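Local atomic coordinates of hyaluronidase (Streptomyces koganeiensis, PDB entry 4UFQ), a protein that probably degrades hyaluronan, as a trimeric bacterial hyaluronidase related to the fibre-like hyaluronidases of phages. Residues A40-A45 and G51-V56; M66-T71 and R75-I80; I124-N129 and D133-K138; T182-V187 and A194-G199. One frame throughout, in Å; residues are numbered along the deposited sequence.

Contact 1: residues A40-A45 and G51-V56; sequences ATIYQA and GAALNV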
# COMPACT_ATOMS: atom_id res chain seq x y z
N ALA B 40 -4.16 -16.45 21.61
CA ALA B 40 -5.12 -15.51 22.18
C ALA B 40 -6.23 -15.15 21.21
O ALA B 40 -5.98 -14.94 20.03
CB ALA B 40 -4.40 -14.25 22.63
N THR B 41 -7.45 -15.05 21.74
CA THR B 41 -8.58 -14.51 20.99
C THR B 41 -9.16 -13.32 21.75
O THR B 41 -9.42 -13.42 22.96
CB THR B 41 -9.67 -15.58 20.74
OG1 THR B 41 -9.13 -16.63 19.92
CG2 THR B 41 -10.89 -14.99 20.06
N ILE B 42 -9.35 -12.21 21.04
CA ILE B 42 -9.98 -11.01 21.58
C ILE B 42 -11.19 -10.69 20.71
O ILE B 42 -11.07 -10.52 19.50
CB ILE B 42 -9.00 -9.81 21.62
CG1 ILE B 42 -7.79 -10.14 22.52
CG2 ILE B 42 -9.71 -8.55 22.11
CD1 ILE B 42 -6.74 -9.03 22.59
N TYR B 43 -12.36 -10.63 21.35
CA TYR B 43 -13.64 -10.63 20.65
C TYR B 43 -14.57 -9.57 21.22
O TYR B 43 -14.90 -9.60 22.41
CB TYR B 43 -14.27 -12.02 20.81
CG TYR B 43 -15.58 -12.23 20.09
CD1 TYR B 43 -15.99 -11.38 19.07
CD2 TYR B 43 -16.42 -13.28 20.44
CE1 TYR B 43 -17.19 -11.58 18.41
CE2 TYR B 43 -17.62 -13.48 19.80
CZ TYR B 43 -18.00 -12.63 18.79
OH TYR B 43 -19.21 -12.85 18.15
N GLN B 44 -14.98 -8.63 20.38
CA GLN B 44 -16.02 -7.66 20.70
C GLN B 44 -17.33 -8.13 20.07
O GLN B 44 -17.48 -8.09 18.84
CB GLN B 44 -15.65 -6.27 20.17
CG GLN B 44 -16.80 -5.25 20.20
CD GLN B 44 -17.30 -4.97 21.61
OE1 GLN B 44 -18.32 -5.50 22.06
NE2 GLN B 44 -16.58 -4.11 22.31
N ALA B 45 -18.26 -8.57 20.92
CA ALA B 45 -19.51 -9.14 20.45
C ALA B 45 -20.63 -8.11 20.37
O ALA B 45 -21.70 -8.41 19.85
CB ALA B 45 -19.94 -10.32 21.34
N GLY B 51 -17.31 0.60 21.10
CA GLY B 51 -16.38 -0.43 21.49
C GLY B 51 -15.62 -1.10 20.35
O GLY B 51 -16.22 -1.60 19.40
N ALA B 52 -14.30 -1.10 20.45
CA ALA B 52 -13.44 -1.87 19.57
C ALA B 52 -13.19 -3.25 20.18
O ALA B 52 -13.60 -3.51 21.31
CB ALA B 52 -12.11 -1.14 19.36
N ALA B 53 -12.53 -4.13 19.44
CA ALA B 53 -12.05 -5.38 20.00
C ALA B 53 -10.75 -5.11 20.76
O ALA B 53 -10.60 -5.47 21.93
CB ALA B 53 -11.82 -6.40 18.88
N LEU B 54 -9.83 -4.41 20.10
CA LEU B 54 -8.50 -4.20 20.64
C LEU B 54 -8.01 -2.78 20.42
O LEU B 54 -8.05 -2.25 19.31
CB LEU B 54 -7.53 -5.22 20.03
CG LEU B 54 -6.09 -5.16 20.53
CD1 LEU B 54 -6.02 -5.38 22.05
CD2 LEU B 54 -5.24 -6.19 19.81
N ASN B 55 -7.56 -2.18 21.52
CA ASN B 55 -7.06 -0.82 21.55
C ASN B 55 -5.63 -0.82 22.07
O ASN B 55 -5.41 -1.13 23.24
CB ASN B 55 -7.98 0.02 22.45
CG ASN B 55 -7.59 1.47 22.49
OD1 ASN B 55 -7.15 2.04 21.49
ND2 ASN B 55 -7.76 2.09 23.65
N VAL B 56 -4.66 -0.49 21.21
CA VAL B 56 -3.24 -0.54 21.54
C VAL B 56 -2.63 0.85 21.45
O VAL B 56 -2.77 1.52 20.42
CB VAL B 56 -2.49 -1.54 20.62
CG1 VAL B 56 -1.01 -1.62 20.98
CG2 VAL B 56 -3.14 -2.92 20.69
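Ile42 is the first residue of strand 40-44 to meet 51-56, and both of its branches take part. With chi1 at -60°, CG2 lies anti to the backbone N and reaches the carbonyl oxygen of Ala53, the CG2 to O distance being 3.2 Å. The longer branch, extended through CG1, carries CD1 to Leu54 CD1 at 3.8 Å, where the two side chains cross obliquely. A beta-branched, wholly apolar residue suits this place, since it fills two directions at once in a buried interior. Tyr43 turns away, as alternation along a strand requires, and Gln44 returns to the contact. Its CB packs on Ala53 CB at 4.0 Å, a closeness made possible by the small methyl group. The chain then bends at chi2 (63°), and NE2 donates to Ala52 O over 3.2 Å. That donor stands above the carbonyl plane, 48° out of it, although the N-H itself points fairly straight at the oxygen. Gly51, with no side chain, lets NE2 lie close beside its carbonyl carbon. The amide suits a buried site because it donates and accepts together: OE1 receives the N-H of Gly46, while NE2 also serves Asn37 O of the second subunit. The two segments are not paired as a hairpin. Strands 40-44 and 54-58 instead run parallel to strands of the second and third subunits, the interwoven pattern of a triple-stranded beta-helix, as in phage hyaluronidases of this family.

Contact 2: residues M66-T71 and R75-I80; sequences MYLSGT and RGTLKI. With SO4 (sulfate ion), chain P.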
# COMPACT_ATOMS: atom_id res chain seq x y z
N MSE B 66 3.87 -1.60 18.17
CA MSE B 66 3.50 -2.98 17.96
C MSE B 66 4.41 -3.71 16.99
O MSE B 66 4.70 -3.22 15.88
CB MSE B 66 2.07 -3.07 17.48
CG MSE B 66 1.61 -4.48 17.29
SE MSE B 66 -0.29 -4.53 16.94
CE MSE B 66 -0.37 -6.43 16.52
N TYR B 67 4.85 -4.90 17.39
CA TYR B 67 5.64 -5.80 16.55
C TYR B 67 4.82 -7.03 16.22
O TYR B 67 4.16 -7.60 17.10
CB TYR B 67 6.88 -6.30 17.29
CG TYR B 67 7.95 -5.28 17.55
CD1 TYR B 67 8.76 -4.82 16.53
CD2 TYR B 67 8.17 -4.80 18.83
CE1 TYR B 67 9.76 -3.90 16.77
CE2 TYR B 67 9.16 -3.87 19.08
CZ TYR B 67 9.95 -3.43 18.05
OH TYR B 67 10.95 -2.51 18.29
N LEU B 68 4.91 -7.48 14.97
CA LEU B 68 4.29 -8.73 14.55
C LEU B 68 5.29 -9.52 13.70
O LEU B 68 5.84 -8.99 12.74
CB LEU B 68 3.02 -8.45 13.76
CG LEU B 68 2.31 -9.67 13.17
CD1 LEU B 68 1.81 -10.59 14.27
CD2 LEU B 68 1.15 -9.25 12.30
N SER B 69 5.53 -10.77 14.08
CA SER B 69 6.46 -11.61 13.33
C SER B 69 5.89 -13.01 13.10
O SER B 69 5.43 -13.66 14.03
CB SER B 69 7.82 -11.67 14.03
OG SER B 69 8.75 -12.43 13.26
N GLY B 70 5.94 -13.45 11.85
CA GLY B 70 5.43 -14.74 11.44
C GLY B 70 6.35 -15.41 10.45
O GLY B 70 7.28 -14.79 9.94
N THR B 71 6.10 -16.68 10.17
CA THR B 71 6.91 -17.42 9.21
C THR B 71 6.06 -18.27 8.26
O THR B 71 6.36 -19.43 7.98
CB THR B 71 7.95 -18.28 9.95
OG1 THR B 71 8.83 -18.90 9.01
CG2 THR B 71 7.28 -19.35 10.84
N ARG B 75 0.21 -17.87 3.58
CA ARG B 75 -0.80 -16.97 4.12
C ARG B 75 -0.16 -15.64 4.47
O ARG B 75 1.06 -15.51 4.45
CB ARG B 75 -1.43 -17.57 5.38
CG ARG B 75 -2.13 -18.90 5.15
CD ARG B 75 -3.38 -18.74 4.30
NE ARG B 75 -4.08 -20.02 4.12
CZ ARG B 75 -3.86 -20.88 3.13
NH1 ARG B 75 -2.96 -20.63 2.19
NH2 ARG B 75 -4.55 -22.01 3.08
N GLY B 76 -0.99 -14.66 4.80
CA GLY B 76 -0.51 -13.36 5.24
C GLY B 76 -0.10 -13.38 6.70
O GLY B 76 -0.73 -14.06 7.52
N THR B 77 0.97 -12.65 7.05
CA THR B 77 1.42 -12.56 8.44
C THR B 77 0.36 -11.86 9.29
O THR B 77 0.04 -12.29 10.41
CB THR B 77 2.80 -11.84 8.58
OG1 THR B 77 3.77 -12.52 7.77
CG2 THR B 77 3.28 -11.84 10.03
N LEU B 78 -0.15 -10.75 8.75
CA LEU B 78 -1.38 -10.14 9.24
C LEU B 78 -2.43 -10.27 8.13
O LEU B 78 -2.20 -9.83 6.98
CB LEU B 78 -1.16 -8.66 9.59
CG LEU B 78 -2.43 -7.88 9.96
CD1 LEU B 78 -3.19 -8.52 11.14
CD2 LEU B 78 -2.10 -6.44 10.28
N LYS B 79 -3.56 -10.90 8.46
CA LYS B 79 -4.68 -11.06 7.56
C LYS B 79 -5.86 -10.26 8.09
O LYS B 79 -6.38 -10.55 9.17
CB LYS B 79 -5.06 -12.53 7.41
CG LYS B 79 -6.35 -12.79 6.63
CD LYS B 79 -6.19 -12.46 5.17
CE LYS B 79 -7.46 -12.76 4.39
NZ LYS B 79 -7.74 -14.20 4.33
N ILE B 80 -6.27 -9.27 7.30
CA ILE B 80 -7.40 -8.42 7.67
C ILE B 80 -8.57 -8.70 6.75
O ILE B 80 -8.46 -8.57 5.54
CB ILE B 80 -7.05 -6.92 7.59
CG1 ILE B 80 -5.80 -6.59 8.40
CG2 ILE B 80 -8.25 -6.09 8.06
CD1 ILE B 80 -5.40 -5.09 8.41
S SO4 P . -4.53 -15.17 2.93
O1 SO4 P . -3.73 -14.81 4.10
O2 SO4 P . -3.84 -16.22 2.19
O3 SO4 P . -4.70 -13.98 2.09
O4 SO4 P . -5.84 -15.67 3.35
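Leu68 and Thr77 meet side chain to side chain, sliding past one another in opposite directions, with Leu68 CG 3.9 Å from Thr77 CG2. Leu68 also sends CD2 across to Leu78, where it rests 3.6 Å from CB and the two side chains stand at about a right angle. The branched end of leucine thus covers both residues of the corner at Thr77 and Leu78. Thr77 CG2 continues to Gly70, lying 3.6 Å from its backbone N; glycine suits this place because the methyl group occupies the side where a CB would be. The torsion of Thr77 sorts its two branches: at chi1 -56° CG2 is anti to the backbone N and faces strand 66-70, while OG1 lies beside that N and bonds to Glu72 OE1. One beta-branched residue therefore serves an apolar and a polar neighbour. Further out, on the other side of the corner, a sulfate ion, probably from the crystallisation liquor, is bound by the 75-80 segment. Gly76 N donates to its O1 over 2.8 Å, and Lys79 NZ to its O4 over 2.6 Å, the lysine chain bending at chi2 and chi4 to get there. Ser97 OG of the third subunit bonds the same ion. Across the two segments the contact is thus van der Waals packing, buried in the trimer, whereas the groups flanking the corner, Gly76 N and Lys79 NZ, bind an anion. The lysine charge probably strengthens anion binding there, with a backbone N-H and a neighbouring subunit's hydroxyl sharing the load.

Contact 3: residues I124-N129 and D133-K138; sequences IALRNN and DDFVVK. With SO4 (sulfate ion), chain Q.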
# COMPACT_ATOMS: atom_id res chain seq x y z
N ILE B 124 3.52 -5.22 -4.05
CA ILE B 124 2.11 -4.91 -3.80
C ILE B 124 1.31 -5.48 -4.95
O ILE B 124 1.75 -5.46 -6.10
CB ILE B 124 1.87 -3.38 -3.60
CG1 ILE B 124 0.43 -3.12 -3.19
CG2 ILE B 124 2.28 -2.61 -4.87
CD1 ILE B 124 0.19 -1.70 -2.68
N ALA B 125 0.14 -6.04 -4.64
CA ALA B 125 -0.77 -6.55 -5.66
C ALA B 125 -2.18 -6.21 -5.27
O ALA B 125 -2.67 -6.69 -4.23
CB ALA B 125 -0.62 -8.05 -5.80
N LEU B 126 -2.83 -5.39 -6.08
CA LEU B 126 -4.22 -4.99 -5.88
C LEU B 126 -5.07 -5.70 -6.92
O LEU B 126 -4.96 -5.40 -8.12
CB LEU B 126 -4.38 -3.45 -5.95
CG LEU B 126 -3.38 -2.65 -5.11
CD1 LEU B 126 -3.69 -1.17 -5.23
CD2 LEU B 126 -3.40 -3.11 -3.63
N ARG B 127 -5.88 -6.66 -6.46
CA ARG B 127 -6.57 -7.60 -7.33
C ARG B 127 -8.06 -7.62 -7.04
O ARG B 127 -8.58 -8.50 -6.34
CB ARG B 127 -5.96 -9.00 -7.18
CG ARG B 127 -4.58 -9.10 -7.80
CD ARG B 127 -3.84 -10.42 -7.53
NE ARG B 127 -2.65 -10.47 -8.39
CZ ARG B 127 -1.78 -11.47 -8.44
NH1 ARG B 127 -1.93 -12.54 -7.69
NH2 ARG B 127 -0.73 -11.38 -9.27
N ASN B 128 -8.75 -6.64 -7.61
CA ASN B 128 -10.18 -6.47 -7.38
C ASN B 128 -11.01 -7.07 -8.50
O ASN B 128 -12.02 -7.75 -8.25
CB ASN B 128 -10.47 -4.98 -7.26
CG ASN B 128 -11.83 -4.70 -6.67
OD1 ASN B 128 -12.26 -5.37 -5.75
ND2 ASN B 128 -12.53 -3.72 -7.23
N ASN B 129 -10.58 -6.83 -9.74
CA ASN B 129 -11.35 -7.24 -10.91
C ASN B 129 -10.89 -8.58 -11.49
O ASN B 129 -9.70 -8.81 -11.68
CB ASN B 129 -11.30 -6.12 -11.95
CG ASN B 129 -12.01 -4.88 -11.46
OD1 ASN B 129 -13.23 -4.89 -11.29
ND2 ASN B 129 -11.25 -3.82 -11.18
N ASP B 133 -4.69 -7.85 -12.89
CA ASP B 133 -3.91 -7.16 -11.87
C ASP B 133 -4.20 -5.67 -12.02
O ASP B 133 -3.68 -5.02 -12.94
CB ASP B 133 -2.40 -7.40 -12.05
CG ASP B 133 -1.85 -8.38 -11.06
OD1 ASP B 133 -2.16 -8.26 -9.86
OD2 ASP B 133 -1.09 -9.28 -11.48
N ASP B 134 -5.05 -5.14 -11.16
CA ASP B 134 -5.39 -3.72 -11.26
C ASP B 134 -4.16 -2.82 -11.07
O ASP B 134 -3.93 -1.88 -11.85
CB ASP B 134 -6.51 -3.38 -10.28
CG ASP B 134 -7.81 -4.14 -10.60
OD1 ASP B 134 -8.41 -3.87 -11.65
OD2 ASP B 134 -8.22 -5.01 -9.80
N PHE B 135 -3.35 -3.13 -10.05
CA PHE B 135 -2.07 -2.46 -9.83
C PHE B 135 -1.14 -3.46 -9.17
O PHE B 135 -1.48 -4.03 -8.12
CB PHE B 135 -2.23 -1.22 -8.94
CG PHE B 135 -0.95 -0.51 -8.64
CD1 PHE B 135 -0.27 0.17 -9.64
CD2 PHE B 135 -0.43 -0.51 -7.37
CE1 PHE B 135 0.92 0.82 -9.37
CE2 PHE B 135 0.76 0.14 -7.08
CZ PHE B 135 1.44 0.80 -8.09
N VAL B 136 0.00 -3.72 -9.78
CA VAL B 136 0.97 -4.67 -9.23
C VAL B 136 2.38 -4.13 -9.44
O VAL B 136 2.70 -3.56 -10.49
CB VAL B 136 0.80 -6.07 -9.84
CG1 VAL B 136 1.10 -6.08 -11.34
CG2 VAL B 136 1.66 -7.10 -9.12
N VAL B 137 3.20 -4.27 -8.40
CA VAL B 137 4.62 -4.00 -8.48
C VAL B 137 5.30 -5.32 -8.21
O VAL B 137 5.18 -5.87 -7.10
CB VAL B 137 5.08 -2.89 -7.49
CG1 VAL B 137 6.56 -2.59 -7.68
CG2 VAL B 137 4.27 -1.62 -7.63
N LYS B 138 5.94 -5.88 -9.22
CA LYS B 138 6.64 -7.14 -9.09
C LYS B 138 7.91 -7.00 -8.25
O LYS B 138 8.42 -5.90 -8.06
CB LYS B 138 7.01 -7.68 -10.48
CG LYS B 138 5.87 -7.65 -11.55
CD LYS B 138 4.66 -8.49 -11.20
CE LYS B 138 4.88 -9.98 -11.26
NZ LYS B 138 3.70 -10.69 -10.67
S SO4 Q . 1.65 -14.00 -8.66
O1 SO4 Q . 2.19 -14.10 -7.31
O2 SO4 Q . 2.36 -14.92 -9.55
O3 SO4 Q . 1.72 -12.62 -9.17
O4 SO4 Q . 0.24 -14.41 -8.64
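Arg127 reaches Asp133 because chi1 (-71°) sets CG beside the backbone N and the chain then runs extended to NE. The guanidinium grips the carboxylate side-on: Arg127 NE to Asp133 OD1 is 2.7 Å and nearly straight, and Arg127 NH2 meets the syn lone pair of Asp133 OD2 at 3.1 Å. The two flat groups are not coplanar but 38° apart. The guanidinium edge also bonds a sulfate ion, with NH2 to O3 at 2.7 Å, and Lys138 NZ lies close to the same oxygen, so the anion probably offsets their like charges. Asp134, with CG anti to its carbonyl carbon (chi1 -63°), turns toward the bend between the strands. Its OD2 accepts both Asn128 N at 2.8 Å and Asn129 N, while OD1 takes Asn129 ND2 from above the carboxylate plane at 2.9 Å. A carboxylate suits this site, since it can accept from three N-H groups at once; Asn129 ND2 also reaches Gly139 O of the second subunit. Asp134 and Phe135 both face Leu126, a classic beta bulge. Beyond it regular antiparallel pairing resumes, and Ile124 CG2, Val137 CG2 and the Phe135 ring share an apolar face, the two methyls 3.5 Å apart. In a mixed sheet, strand 132-137 pairs with strand 124-127 and also, antiparallel, with strands 143-145 and 147-148. On the trimer's inside, Phe135 meets Phe135 of each other subunit edge-to-face, and strand 124-127 runs parallel to one of the second subunit.

Contact 4: residues T182-V187 and A194-G199; sequences TVPTSV and ALYASG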
# COMPACT_ATOMS: atom_id res chain seq x y z
N THR B 182 19.96 2.57 -25.17
CA THR B 182 20.09 1.62 -26.28
C THR B 182 18.94 1.83 -27.25
O THR B 182 17.78 1.92 -26.88
CB THR B 182 20.16 0.17 -25.79
OG1 THR B 182 19.14 -0.08 -24.81
CG2 THR B 182 21.53 -0.11 -25.19
N VAL B 183 19.31 1.95 -28.52
CA VAL B 183 18.33 2.19 -29.57
C VAL B 183 17.45 0.94 -29.73
O VAL B 183 17.95 -0.15 -29.88
CB VAL B 183 19.08 2.51 -30.90
CG1 VAL B 183 18.14 2.56 -32.05
CG2 VAL B 183 19.86 3.83 -30.76
N PRO B 184 16.11 1.12 -29.71
CA PRO B 184 15.25 -0.04 -29.95
C PRO B 184 15.49 -0.76 -31.27
O PRO B 184 15.79 -0.11 -32.27
CB PRO B 184 13.85 0.57 -29.97
CG PRO B 184 13.96 1.75 -29.04
CD PRO B 184 15.34 2.31 -29.35
N THR B 185 15.35 -2.09 -31.28
CA THR B 185 15.45 -2.89 -32.50
C THR B 185 14.21 -3.76 -32.71
O THR B 185 14.20 -4.62 -33.59
CB THR B 185 16.68 -3.80 -32.46
OG1 THR B 185 16.59 -4.68 -31.34
CG2 THR B 185 17.98 -2.99 -32.36
N SER B 186 13.20 -3.55 -31.87
CA SER B 186 11.99 -4.34 -31.88
C SER B 186 10.85 -3.52 -31.25
O SER B 186 11.08 -2.44 -30.67
CB SER B 186 12.21 -5.63 -31.08
OG SER B 186 12.61 -5.32 -29.75
N VAL B 187 9.64 -4.05 -31.38
CA VAL B 187 8.44 -3.44 -30.79
C VAL B 187 7.68 -4.47 -29.95
O VAL B 187 8.05 -5.64 -29.92
CB VAL B 187 7.51 -2.78 -31.87
CG1 VAL B 187 8.32 -1.84 -32.76
CG2 VAL B 187 6.76 -3.77 -32.69
N ALA B 194 7.69 1.89 -31.27
CA ALA B 194 8.50 2.38 -30.17
C ALA B 194 8.88 3.83 -30.42
O ALA B 194 9.51 4.15 -31.44
CB ALA B 194 9.75 1.51 -30.04
N LEU B 195 8.55 4.68 -29.46
CA LEU B 195 8.83 6.11 -29.51
C LEU B 195 10.01 6.34 -28.60
O LEU B 195 10.02 5.85 -27.45
CB LEU B 195 7.62 6.89 -28.99
CG LEU B 195 7.67 8.42 -29.08
CD1 LEU B 195 7.64 8.91 -30.53
CD2 LEU B 195 6.51 9.04 -28.29
N TYR B 196 11.06 6.99 -29.08
CA TYR B 196 12.24 7.21 -28.25
C TYR B 196 12.97 8.45 -28.66
O TYR B 196 12.77 8.95 -29.78
CB TYR B 196 13.18 5.99 -28.30
CG TYR B 196 13.74 5.64 -29.66
CD1 TYR B 196 12.96 4.94 -30.59
CD2 TYR B 196 15.02 5.99 -30.02
CE1 TYR B 196 13.47 4.59 -31.84
CE2 TYR B 196 15.54 5.63 -31.26
CZ TYR B 196 14.75 4.95 -32.16
OH TYR B 196 15.25 4.60 -33.39
N ALA B 197 13.78 8.97 -27.75
CA ALA B 197 14.68 10.07 -28.05
C ALA B 197 16.09 9.56 -28.32
O ALA B 197 16.55 8.58 -27.72
CB ALA B 197 14.68 11.13 -26.92
N SER B 198 16.74 10.21 -29.28
CA SER B 198 18.08 9.84 -29.69
C SER B 198 18.80 11.12 -30.11
O SER B 198 18.36 11.82 -31.03
CB SER B 198 17.98 8.85 -30.84
OG SER B 198 19.27 8.30 -31.11
N GLY B 199 19.88 11.44 -29.41
CA GLY B 199 20.63 12.65 -29.68
C GLY B 199 19.78 13.90 -29.57
O GLY B 199 20.06 14.87 -30.27
O HOH W 1 15.04 1.83 -33.87
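Pro184 sets its CD-CG edge over one face of the Tyr196 ring, its own ring tilted against it, a proline-aromatic CH-pi contact that fastens a loop onto strand 193-198 of a three-stranded antiparallel sheet. Pro184 CD sits 3.5 Å from the ring centroid and only 4° off the normal, so it is centred over the pi cloud, while Pro184 CG lies 3.7 Å from Tyr196 CD1. Proline suits this role: its rigid ring presents polarised C-H groups without a chain that must be held still. Tyr196 meets it because chi1 (61°) places CG between the backbone N and carbonyl carbon, lifting the ring toward the loop. Val183 comes in obliquely, its CG1 4.1 Å from Tyr196 CE2. Pro184 CB also meets Ala194 CB at 4.2 Å, where a small side chain lets the loop approach the strand. Strand 193-198 is an outermost strand of the sheet within this chain, but Ala194 and Leu195 pair antiparallel with a strand of the second subunit. Ser174 of that subunit packs on both Pro184 and Tyr196. Finally, one water bridges the two segments, donating to Pro184 O at 2.6 Å and lying 2.8 Å from Tyr196 OH.

Overall arrangement
The four contacts follow one another in series along an elongated chain, each closing before the next opens. Contacts 1 and 2 are neighbours, their centres about 17 Å apart, joined through the successive strands 54-58 and 66-70. Contact 3, about 20 Å from contact 2 between centres, lies near the middle of the chain, and contact 4 is about 29 Å from contact 3 between centres; contacts 1 and 4, on opposite sides of the chain's centre, have centres about 58 Å apart. All four touch the second subunit, so each lies at a subunit interface. Contacts 2 and 3 each hold a sulfate, and a glycerol about 5 Å from the Arg127 side chain, probably from the crystallisation liquor, may mark a pocket.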